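Local structure of N-acetylglucosaminidase (Ostrinia furnacalis, 3NSM) at residues Lys59-Ser64 and Pro100-Lys105; Glu318-Leu323 and Trp378-Gln383; Gly459-Ala464 and Ser503-Thr508. The protein removes single beta-linked N-acetylglucosamine units from the non-reducing ends of chitooligosaccharides by hydrolysis, with a preference for short substrates. All blocks are in the same frame, centred on the assembly; numbering follows the deposited sequence.

Contact 1 (Lys59-Ser64 and Pro100-Lys105); sequences KINLNS and PKLTGK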
loop_
_atom_site.group_PDB
_atom_site.type_symbol
_atom_site.label_atom_id
_atom_site.label_comp_id
_atom_site.label_asym_id
_atom_site.label_seq_id
_atom_site.Cartn_x
_atom_site.Cartn_y
_atom_site.Cartn_z
ATOM N N LYS A 59 19.206 0.732 -32.208
ATOM C CA LYS A 59 19.799 -0.118 -31.194
ATOM C C LYS A 59 21.004 0.575 -30.567
ATOM O O LYS A 59 21.856 1.135 -31.268
ATOM C CB LYS A 59 20.181 -1.478 -31.775
ATOM C CG LYS A 59 20.693 -2.468 -30.738
ATOM C CD LYS A 59 21.002 -3.827 -31.343
ATOM C CE LYS A 59 22.239 -3.791 -32.225
ATOM N NZ LYS A 59 22.714 -5.164 -32.549
ATOM N N ILE A 60 21.064 0.521 -29.241
ATOM C CA ILE A 60 22.013 1.295 -28.457
ATOM C C ILE A 60 22.851 0.371 -27.592
ATOM O O ILE A 60 22.325 -0.577 -27.009
ATOM C CB ILE A 60 21.249 2.299 -27.546
ATOM C CG1 ILE A 60 20.502 3.344 -28.382
ATOM C CG2 ILE A 60 22.159 2.931 -26.489
ATOM C CD1 ILE A 60 21.311 3.987 -29.500
ATOM N N ASN A 61 24.152 0.649 -27.519
ATOM C CA ASN A 61 25.042 -0.015 -26.569
ATOM C C ASN A 61 24.983 0.700 -25.217
ATOM O O ASN A 61 25.412 1.852 -25.087
ATOM C CB ASN A 61 26.479 -0.057 -27.102
ATOM C CG ASN A 61 27.371 -1.050 -26.353
ATOM O OD1 ASN A 61 28.323 -1.578 -26.922
ATOM N ND2 ASN A 61 27.077 -1.297 -25.083
ATOM N N LEU A 62 24.446 -0.001 -24.221
ATOM C CA LEU A 62 24.243 0.536 -22.872
ATOM C C LEU A 62 25.539 1.047 -22.227
ATOM O O LEU A 62 25.517 1.999 -21.446
ATOM C CB LEU A 62 23.570 -0.529 -21.996
ATOM C CG LEU A 62 22.983 -0.230 -20.609
ATOM C CD1 LEU A 62 23.976 -0.572 -19.509
ATOM C CD2 LEU A 62 22.441 1.202 -20.468
ATOM N N ASN A 63 26.658 0.412 -22.563
ATOM C CA ASN A 63 27.970 0.805 -22.052
ATOM C C ASN A 63 28.622 1.971 -22.797
ATOM O O ASN A 63 29.619 2.524 -22.336
ATOM C CB ASN A 63 28.904 -0.400 -22.037
ATOM C CG ASN A 63 28.533 -1.404 -20.972
ATOM O OD1 ASN A 63 27.586 -1.198 -20.207
ATOM N ND2 ASN A 63 29.279 -2.500 -20.908
ATOM N N SER A 64 28.043 2.352 -23.933
ATOM C CA SER A 64 28.596 3.409 -24.778
ATOM C C SER A 64 27.714 4.661 -24.788
ATOM O O SER A 64 27.451 5.254 -25.842
ATOM C CB SER A 64 28.821 2.885 -26.197
ATOM O OG SER A 64 29.671 1.752 -26.179
ATOM N N PRO A 100 20.487 -6.638 -21.546
ATOM C CA PRO A 100 20.576 -6.253 -22.952
ATOM C C PRO A 100 21.889 -6.704 -23.584
ATOM O O PRO A 100 22.922 -6.777 -22.906
ATOM C CB PRO A 100 20.507 -4.727 -22.904
ATOM C CG PRO A 100 21.092 -4.373 -21.589
ATOM C CD PRO A 100 20.774 -5.505 -20.645
ATOM N N LYS A 101 21.835 -7.018 -24.873
ATOM C CA LYS A 101 23.036 -7.324 -25.633
ATOM C C LYS A 101 23.834 -6.039 -25.807
ATOM O O LYS A 101 23.280 -5.000 -26.196
ATOM C CB LYS A 101 22.684 -7.936 -26.993
ATOM C CG LYS A 101 21.992 -9.289 -26.902
ATOM C CD LYS A 101 22.130 -10.068 -28.197
ATOM C CE LYS A 101 21.358 -11.381 -28.147
ATOM N NZ LYS A 101 19.896 -11.223 -28.428
ATOM N N LEU A 102 25.125 -6.106 -25.486
ATOM C CA LEU A 102 26.002 -4.944 -25.588
ATOM C C LEU A 102 26.488 -4.751 -27.025
ATOM O O LEU A 102 27.644 -5.029 -27.356
ATOM C CB LEU A 102 27.170 -5.030 -24.592
ATOM C CG LEU A 102 26.941 -4.837 -23.081
ATOM C CD1 LEU A 102 25.782 -3.878 -22.768
ATOM C CD2 LEU A 102 26.737 -6.163 -22.357
ATOM N N THR A 103 25.573 -4.290 -27.873
ATOM C CA THR A 103 25.844 -3.983 -29.273
ATOM C C THR A 103 25.022 -2.765 -29.635
ATOM O O THR A 103 24.098 -2.397 -28.906
ATOM C CB THR A 103 25.404 -5.127 -30.230
ATOM O OG1 THR A 103 24.012 -5.419 -30.029
ATOM C CG2 THR A 103 26.240 -6.396 -30.030
ATOM N N GLY A 104 25.335 -2.154 -30.770
ATOM C CA GLY A 104 24.569 -1.023 -31.260
ATOM C C GLY A 104 25.342 0.272 -31.180
ATOM O O GLY A 104 26.541 0.281 -30.879
ATOM N N LYS A 105 24.633 1.365 -31.444
ATOM C CA LYS A 105 25.223 2.695 -31.531
ATOM C C LYS A 105 25.726 3.240 -30.188
ATOM O O LYS A 105 25.313 2.783 -29.113
ATOM C CB LYS A 105 24.229 3.666 -32.179
ATOM C CG LYS A 105 23.907 3.319 -33.628
ATOM C CD LYS A 105 23.054 4.377 -34.309
ATOM C CE LYS A 105 22.810 4.019 -35.771
ATOM N NZ LYS A 105 22.099 5.101 -36.515
HETATM O O HOH W 1 22.716 -2.209 -25.214
HETATM O O HOH W 2 21.003 -3.511 -27.448
#
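Two flat side-chain amides, those of Asn-61 and Asn-63, both rest against Leu-102. Asn-61 comes in at about a right angle to the leucine and places CG 3.9 Å from the backbone C of Leu-102; the Asn-63 amide meets the isobutyl end, its CG 4.1 Å from Leu-102 CD1. Beyond the amides the backbones pair. Lys-105 N donates to Lys-59 O (2.8 Å), and Asn-61 N donates to Lys-105 O (2.9 Å) almost straight, 173° at the hydrogen. These two bonds from one residue to both neighbours of Ile-60 define a parallel bridge, and Ile-60 CD1 lies 4.0 Å from Lys-105 CB on the same side of the sheet. Gly-104 passes so close that a CB would clash with Lys-59 O, and its phi of 110° also suits glycine. The Lys-59 chain bends about its CG-CD bond (chi3 71°), carrying NZ to a hydrogen bond of 2.8 Å with Thr-103 OG1. A water takes the N-H of Leu-62 and lies beside Ile-60 O and Lys-101 O. Strand 57-69, helices 76-84 and 86-91, then parallel strand 105-113 make a beta-alpha-beta crossover, closed within the N-terminal domain's mixed sheet.

Contact 2 (Glu318-Leu323 and Trp378-Gln383); sequences ELYQYL and WNYFQQ
Phe-381 sets its ring against three side chains of 318-323, two of which, Leu-319 and Tyr-320, meet its edge. Leu-319 CD1 lies in the plane of that ring, 3.7 Å from Phe-381 CE2, so a methyl meets the edge and not a face. Leu-323 CD1 reaches the same carbon, Phe-381 CE2, at 3.6 Å but comes in obliquely, and both leucines cross the phenylalanine at about a right angle. The third partner is Tyr-320, whose ring runs oblique to Phe-381, with CE1 3.7 Å from Phe-381 CD2 and the hydroxyl at the ring edge. Phe-381 reaches across because its CG stands opposite its own backbone nitrogen (chi1 168°). On its own helix, Leu-319 CD1 sits 3.8 Å above one face of the Tyr-320 ring, toward the rim. Tyr-320 OH, 3.9 Å from Tyr-380 CE2, spends its polarity on a hydrogen bond to Pro-314 O. With an alanine here, Phe-381 CD2 would probably lose its aromatic neighbour and Pro-314 O its hydroxyl partner. No hydrogen bond crosses the contact; the axes of the two segments stay 11.8 Å apart and cross at -43°. Helices 318-333 and 373-393 thus pack side by side on the catalytic barrel: Leu-323 touches Phe-276 and Phe-381 touches Ala-278 of strand 271-278, while Leu-312 of strand 311-312 meets both Leu-319 and Phe-381.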
loop_
_atom_site.group_PDB
_atom_site.type_symbol
_atom_site.label_atom_id
_atom_site.label_comp_id
_atom_site.label_asym_id
_atom_site.label_seq_id
_atom_site.Cartn_x
_atom_site.Cartn_y
_atom_site.Cartn_z
ATOM N N GLU A 318 6.966 34.858 25.827
ATOM C CA GLU A 318 8.025 33.851 25.688
ATOM C C GLU A 318 7.801 32.960 24.461
ATOM O O GLU A 318 8.760 32.535 23.819
ATOM C CB GLU A 318 8.141 32.989 26.952
ATOM C CG GLU A 318 9.423 32.154 27.008
ATOM C CD GLU A 318 9.462 31.173 28.177
ATOM O OE1 GLU A 318 10.560 30.633 28.444
ATOM O OE2 GLU A 318 8.406 30.935 28.820
ATOM N N LEU A 319 6.533 32.697 24.146
ATOM C CA LEU A 319 6.138 31.948 22.941
ATOM C C LEU A 319 6.936 32.361 21.703
ATOM O O LEU A 319 7.434 31.512 20.962
ATOM C CB LEU A 319 4.647 32.151 22.658
ATOM C CG LEU A 319 3.764 31.133 21.920
ATOM C CD1 LEU A 319 3.031 31.850 20.813
ATOM C CD2 LEU A 319 4.510 29.921 21.361
ATOM N N TYR A 320 7.064 33.668 21.496
ATOM C CA TYR A 320 7.670 34.202 20.282
ATOM C C TYR A 320 9.192 34.078 20.302
ATOM O O TYR A 320 9.835 34.119 19.258
ATOM C CB TYR A 320 7.155 35.631 20.005
ATOM C CG TYR A 320 5.631 35.677 20.047
ATOM C CD1 TYR A 320 4.869 35.261 18.949
ATOM C CD2 TYR A 320 4.951 36.077 21.199
ATOM C CE1 TYR A 320 3.472 35.262 18.994
ATOM C CE2 TYR A 320 3.549 36.077 21.253
ATOM C CZ TYR A 320 2.823 35.679 20.144
ATOM O OH TYR A 320 1.447 35.680 20.184
ATOM N N GLN A 321 9.760 33.892 21.493
ATOM C CA GLN A 321 11.178 33.535 21.625
ATOM C C GLN A 321 11.388 32.081 21.197
ATOM O O GLN A 321 12.380 31.764 20.542
ATOM C CB GLN A 321 11.685 33.750 23.057
ATOM C CG GLN A 321 11.747 35.217 23.516
ATOM C CD GLN A 321 11.484 35.387 25.022
ATOM O OE1 GLN A 321 11.963 34.607 25.851
ATOM N NE2 GLN A 321 10.715 36.414 25.370
ATOM N N TYR A 322 10.450 31.208 21.563
ATOM C CA TYR A 322 10.464 29.812 21.110
ATOM C C TYR A 322 10.336 29.707 19.589
ATOM O O TYR A 322 11.151 29.049 18.933
ATOM C CB TYR A 322 9.338 29.015 21.762
ATOM C CG TYR A 322 9.713 28.293 23.035
ATOM C CD1 TYR A 322 9.896 26.908 23.042
ATOM C CD2 TYR A 322 9.859 28.984 24.238
ATOM C CE1 TYR A 322 10.214 26.226 24.216
ATOM C CE2 TYR A 322 10.182 28.315 25.417
ATOM C CZ TYR A 322 10.358 26.938 25.395
ATOM O OH TYR A 322 10.672 26.276 26.549
ATOM N N LEU A 323 9.313 30.363 19.042
ATOM C CA LEU A 323 9.073 30.374 17.597
ATOM C C LEU A 323 10.275 30.900 16.826
ATOM O O LEU A 323 10.694 30.296 15.840
ATOM C CB LEU A 323 7.810 31.175 17.249
ATOM C CG LEU A 323 6.470 30.639 17.757
ATOM C CD1 LEU A 323 5.326 31.505 17.254
ATOM C CD2 LEU A 323 6.246 29.185 17.375
ATOM N N TRP A 378 -5.981 35.695 16.885
ATOM C CA TRP A 378 -5.292 34.903 15.866
ATOM C C TRP A 378 -4.441 35.810 14.975
ATOM O O TRP A 378 -3.291 35.492 14.671
ATOM C CB TRP A 378 -6.311 34.104 15.041
ATOM C CG TRP A 378 -5.734 33.108 14.050
ATOM C CD1 TRP A 378 -4.420 32.946 13.703
ATOM C CD2 TRP A 378 -6.472 32.177 13.249
ATOM N NE1 TRP A 378 -4.296 31.964 12.752
ATOM C CE2 TRP A 378 -5.539 31.476 12.453
ATOM C CE3 TRP A 378 -7.831 31.862 13.132
ATOM C CZ2 TRP A 378 -5.920 30.475 11.555
ATOM C CZ3 TRP A 378 -8.211 30.861 12.237
ATOM C CH2 TRP A 378 -7.258 30.183 11.463
ATOM N N ASN A 379 -5.003 36.949 14.581
ATOM C CA ASN A 379 -4.259 37.942 13.811
ATOM C C ASN A 379 -3.092 38.521 14.606
ATOM O O ASN A 379 -1.998 38.726 14.066
ATOM C CB ASN A 379 -5.182 39.066 13.335
ATOM C CG ASN A 379 -4.450 40.089 12.481
ATOM O OD1 ASN A 379 -3.586 39.733 11.673
ATOM N ND2 ASN A 379 -4.788 41.370 12.656
ATOM N N TYR A 380 -3.335 38.788 15.888
ATOM C CA TYR A 380 -2.282 39.245 16.787
ATOM C C TYR A 380 -1.127 38.236 16.803
ATOM O O TYR A 380 0.038 38.626 16.690
ATOM C CB TYR A 380 -2.830 39.496 18.199
ATOM C CG TYR A 380 -1.761 39.792 19.235
ATOM C CD1 TYR A 380 -1.220 41.074 19.367
ATOM C CD2 TYR A 380 -1.291 38.787 20.083
ATOM C CE1 TYR A 380 -0.234 41.345 20.316
ATOM C CE2 TYR A 380 -0.307 39.047 21.030
ATOM C CZ TYR A 380 0.213 40.323 21.145
ATOM O OH TYR A 380 1.187 40.575 22.089
ATOM N N PHE A 381 -1.465 36.949 16.914
ATOM C CA PHE A 381 -0.468 35.874 16.869
ATOM C C PHE A 381 0.312 35.843 15.553
ATOM O O PHE A 381 1.545 35.879 15.556
ATOM C CB PHE A 381 -1.093 34.491 17.118
ATOM C CG PHE A 381 -0.155 33.353 16.792
ATOM C CD1 PHE A 381 -0.211 32.712 15.553
ATOM C CD2 PHE A 381 0.826 32.966 17.701
ATOM C CE1 PHE A 381 0.680 31.694 15.240
ATOM C CE2 PHE A 381 1.714 31.951 17.392
ATOM C CZ PHE A 381 1.640 31.311 16.162
ATOM N N GLN A 382 -0.419 35.766 14.439
ATOM C CA GLN A 382 0.188 35.594 13.121
ATOM C C GLN A 382 1.142 36.733 12.792
ATOM O O GLN A 382 2.211 36.509 12.228
ATOM C CB GLN A 382 -0.888 35.427 12.030
ATOM C CG GLN A 382 -0.341 35.128 10.621
ATOM C CD GLN A 382 0.650 33.962 10.579
ATOM O OE1 GLN A 382 0.438 32.915 11.209
ATOM N NE2 GLN A 382 1.739 34.140 9.827
ATOM N N GLN A 383 0.754 37.948 13.169
ATOM C CA GLN A 383 1.597 39.124 12.962
ATOM C C GLN A 383 2.927 39.004 13.706
ATOM O O GLN A 383 3.998 39.248 13.140
ATOM C CB GLN A 383 0.842 40.406 13.358
ATOM C CG GLN A 383 -0.163 40.874 12.299
ATOM C CD GLN A 383 0.484 41.041 10.939
ATOM O OE1 GLN A 383 1.359 41.889 10.765
ATOM N NE2 GLN A 383 0.077 40.221 9.973
#

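Contact 3 (Gly459-Ala464 and Ser503-Thr508); sequences GAWVGA and SEQSDT
Trp-461 and Glu-504 meet on the substrate side of the family 20 TIM barrel, where the loops following its last two strands, 443-446 and 494-501, come together beside the subunit interface. The neighbourhood supports this placement: the Glu-504 side chain comes within about 3 Å of that of Glu-306, and Trp-461 within about 6 Å of Trp-468, both residues essential for binding chitooligosaccharides. From the second subunit, Leu-558 packs on Trp-461 and Gln-505, and Gln-476 hydrogen-bonds to Ala-460 O. Within the contact the evidence is a CH-pi interaction. Glu-504 CB stands 3.9 Å from the centroid of the five-membered ring of Trp-461, only 17° off the normal, while Val-462 CG1 lies over the opposite face, toward the rim. The indole is thus held between two aliphatic groups. Chi1 of Glu-504, an unusual 26°, puts its CG 3.4 Å from Trp-461 NE1, and the bend at chi2 (-73°) then sets the direction of the carboxylate. Gln-505 runs extended toward Gly-459 of the other loop, passing the base of the tryptophan with its CG 3.9 Å from Trp-461 CB, and the amide carbon CD of Gln-505 lies 3.3 Å from Gly-459 O.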
loop_
_atom_site.group_PDB
_atom_site.type_symbol
_atom_site.label_atom_id
_atom_site.label_comp_id
_atom_site.label_asym_id
_atom_site.label_seq_id
_atom_site.Cartn_x
_atom_site.Cartn_y
_atom_site.Cartn_z
ATOM N N GLY A 459 -10.331 3.027 6.319
ATOM C CA GLY A 459 -11.187 2.830 7.494
ATOM C C GLY A 459 -11.113 4.015 8.436
ATOM O O GLY A 459 -10.169 4.806 8.373
ATOM N N ALA A 460 -12.117 4.158 9.301
ATOM C CA ALA A 460 -12.066 5.163 10.360
ATOM C C ALA A 460 -10.855 4.892 11.245
ATOM O O ALA A 460 -10.485 3.737 11.443
ATOM C CB ALA A 460 -13.330 5.118 11.184
ATOM N N TRP A 461 -10.223 5.952 11.746
ATOM C CA TRP A 461 -9.179 5.799 12.769
ATOM C C TRP A 461 -9.680 6.187 14.166
ATOM O O TRP A 461 -9.046 5.870 15.176
ATOM C CB TRP A 461 -7.880 6.522 12.396
ATOM C CG TRP A 461 -7.921 8.025 12.364
ATOM C CD1 TRP A 461 -8.238 8.817 11.292
ATOM C CD2 TRP A 461 -7.580 8.919 13.433
ATOM N NE1 TRP A 461 -8.135 10.142 11.633
ATOM C CE2 TRP A 461 -7.732 10.238 12.939
ATOM C CE3 TRP A 461 -7.170 8.735 14.765
ATOM C CZ2 TRP A 461 -7.488 11.372 13.731
ATOM C CZ3 TRP A 461 -6.923 9.866 15.555
ATOM C CH2 TRP A 461 -7.082 11.164 15.034
ATOM N N VAL A 462 -10.812 6.885 14.204
ATOM C CA VAL A 462 -11.603 7.009 15.426
ATOM C C VAL A 462 -12.983 6.419 15.155
ATOM O O VAL A 462 -13.666 6.807 14.207
ATOM C CB VAL A 462 -11.697 8.469 15.970
ATOM C CG1 VAL A 462 -10.342 8.943 16.457
ATOM C CG2 VAL A 462 -12.264 9.437 14.929
ATOM N N GLY A 463 -13.377 5.453 15.974
ATOM C CA GLY A 463 -14.645 4.758 15.769
ATOM C C GLY A 463 -14.554 3.838 14.565
ATOM O O GLY A 463 -13.463 3.372 14.211
ATOM N N ALA A 464 -15.696 3.581 13.933
ATOM C CA ALA A 464 -15.768 2.632 12.828
ATOM C C ALA A 464 -16.315 3.297 11.575
ATOM O O ALA A 464 -16.695 4.465 11.612
ATOM C CB ALA A 464 -16.616 1.420 13.220
ATOM N N SER A 503 -1.179 12.024 7.493
ATOM C CA SER A 503 -0.594 10.758 7.917
ATOM C C SER A 503 -1.192 10.131 9.160
ATOM O O SER A 503 -0.535 9.315 9.821
ATOM C CB SER A 503 0.920 10.896 8.047
ATOM O OG SER A 503 1.484 11.221 6.786
ATOM N N GLU A 504 -2.440 10.456 9.480
ATOM C CA GLU A 504 -3.053 9.732 10.593
ATOM C C GLU A 504 -3.146 8.232 10.296
ATOM O O GLU A 504 -3.138 7.410 11.217
ATOM C CB GLU A 504 -4.365 10.346 11.125
ATOM C CG GLU A 504 -5.206 11.183 10.191
ATOM C CD GLU A 504 -4.617 12.550 9.896
ATOM O OE1 GLU A 504 -3.997 12.670 8.832
ATOM O OE2 GLU A 504 -4.777 13.496 10.697
ATOM N N GLN A 505 -3.151 7.889 9.010
ATOM C CA GLN A 505 -3.240 6.513 8.558
ATOM C C GLN A 505 -2.236 6.216 7.446
ATOM O O GLN A 505 -2.530 5.453 6.524
ATOM C CB GLN A 505 -4.651 6.224 8.046
ATOM C CG GLN A 505 -5.728 6.354 9.100
ATOM C CD GLN A 505 -7.083 6.017 8.551
ATOM O OE1 GLN A 505 -7.560 4.903 8.729
ATOM N NE2 GLN A 505 -7.709 6.970 7.865
ATOM N N SER A 506 -1.062 6.828 7.526
ATOM C CA SER A 506 0.014 6.547 6.591
ATOM C C SER A 506 1.363 6.753 7.267
ATOM O O SER A 506 1.532 7.664 8.068
ATOM C CB SER A 506 -0.095 7.432 5.347
ATOM O OG SER A 506 1.054 7.293 4.529
ATOM N N ASP A 507 2.323 5.898 6.939
ATOM C CA ASP A 507 3.679 6.043 7.456
ATOM C C ASP A 507 4.672 5.478 6.440
ATOM O O ASP A 507 4.318 5.281 5.276
ATOM C CB ASP A 507 3.812 5.404 8.870
ATOM C CG ASP A 507 3.849 3.875 8.856
ATOM O OD1 ASP A 507 3.662 3.245 7.804
ATOM O OD2 ASP A 507 4.078 3.273 9.935
ATOM N N THR A 508 5.903 5.219 6.878
ATOM C CA THR A 508 6.949 4.624 6.042
ATOM C C THR A 508 6.430 3.492 5.141
ATOM O O THR A 508 6.775 3.414 3.962
ATOM C CB THR A 508 8.128 4.106 6.934
ATOM O OG1 THR A 508 8.599 5.169 7.765
ATOM C CG2 THR A 508 9.289 3.580 6.108
#

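In the fold
Read from the N terminus, the three contacts follow in series, with none enclosing or crossing another. Contact 1 closes a loop of 35 residues in the N-terminal domain and joins two strands of its mixed sheet. The chain then enters the catalytic barrel, where contact 2 spans 54 residues, including strand 340-343, and ties together two outer helices. Contact 3 closes last, over 38 residues, joining the loops after strands 443-446 and 494-501 beside the second subunit. Contacts 1 and 2 lie on opposite sides of the chain's centre, their nearest atoms about 48 Å apart; contacts 2 and 3 share the catalytic domain, yet their nearest atoms remain about 17 Å apart.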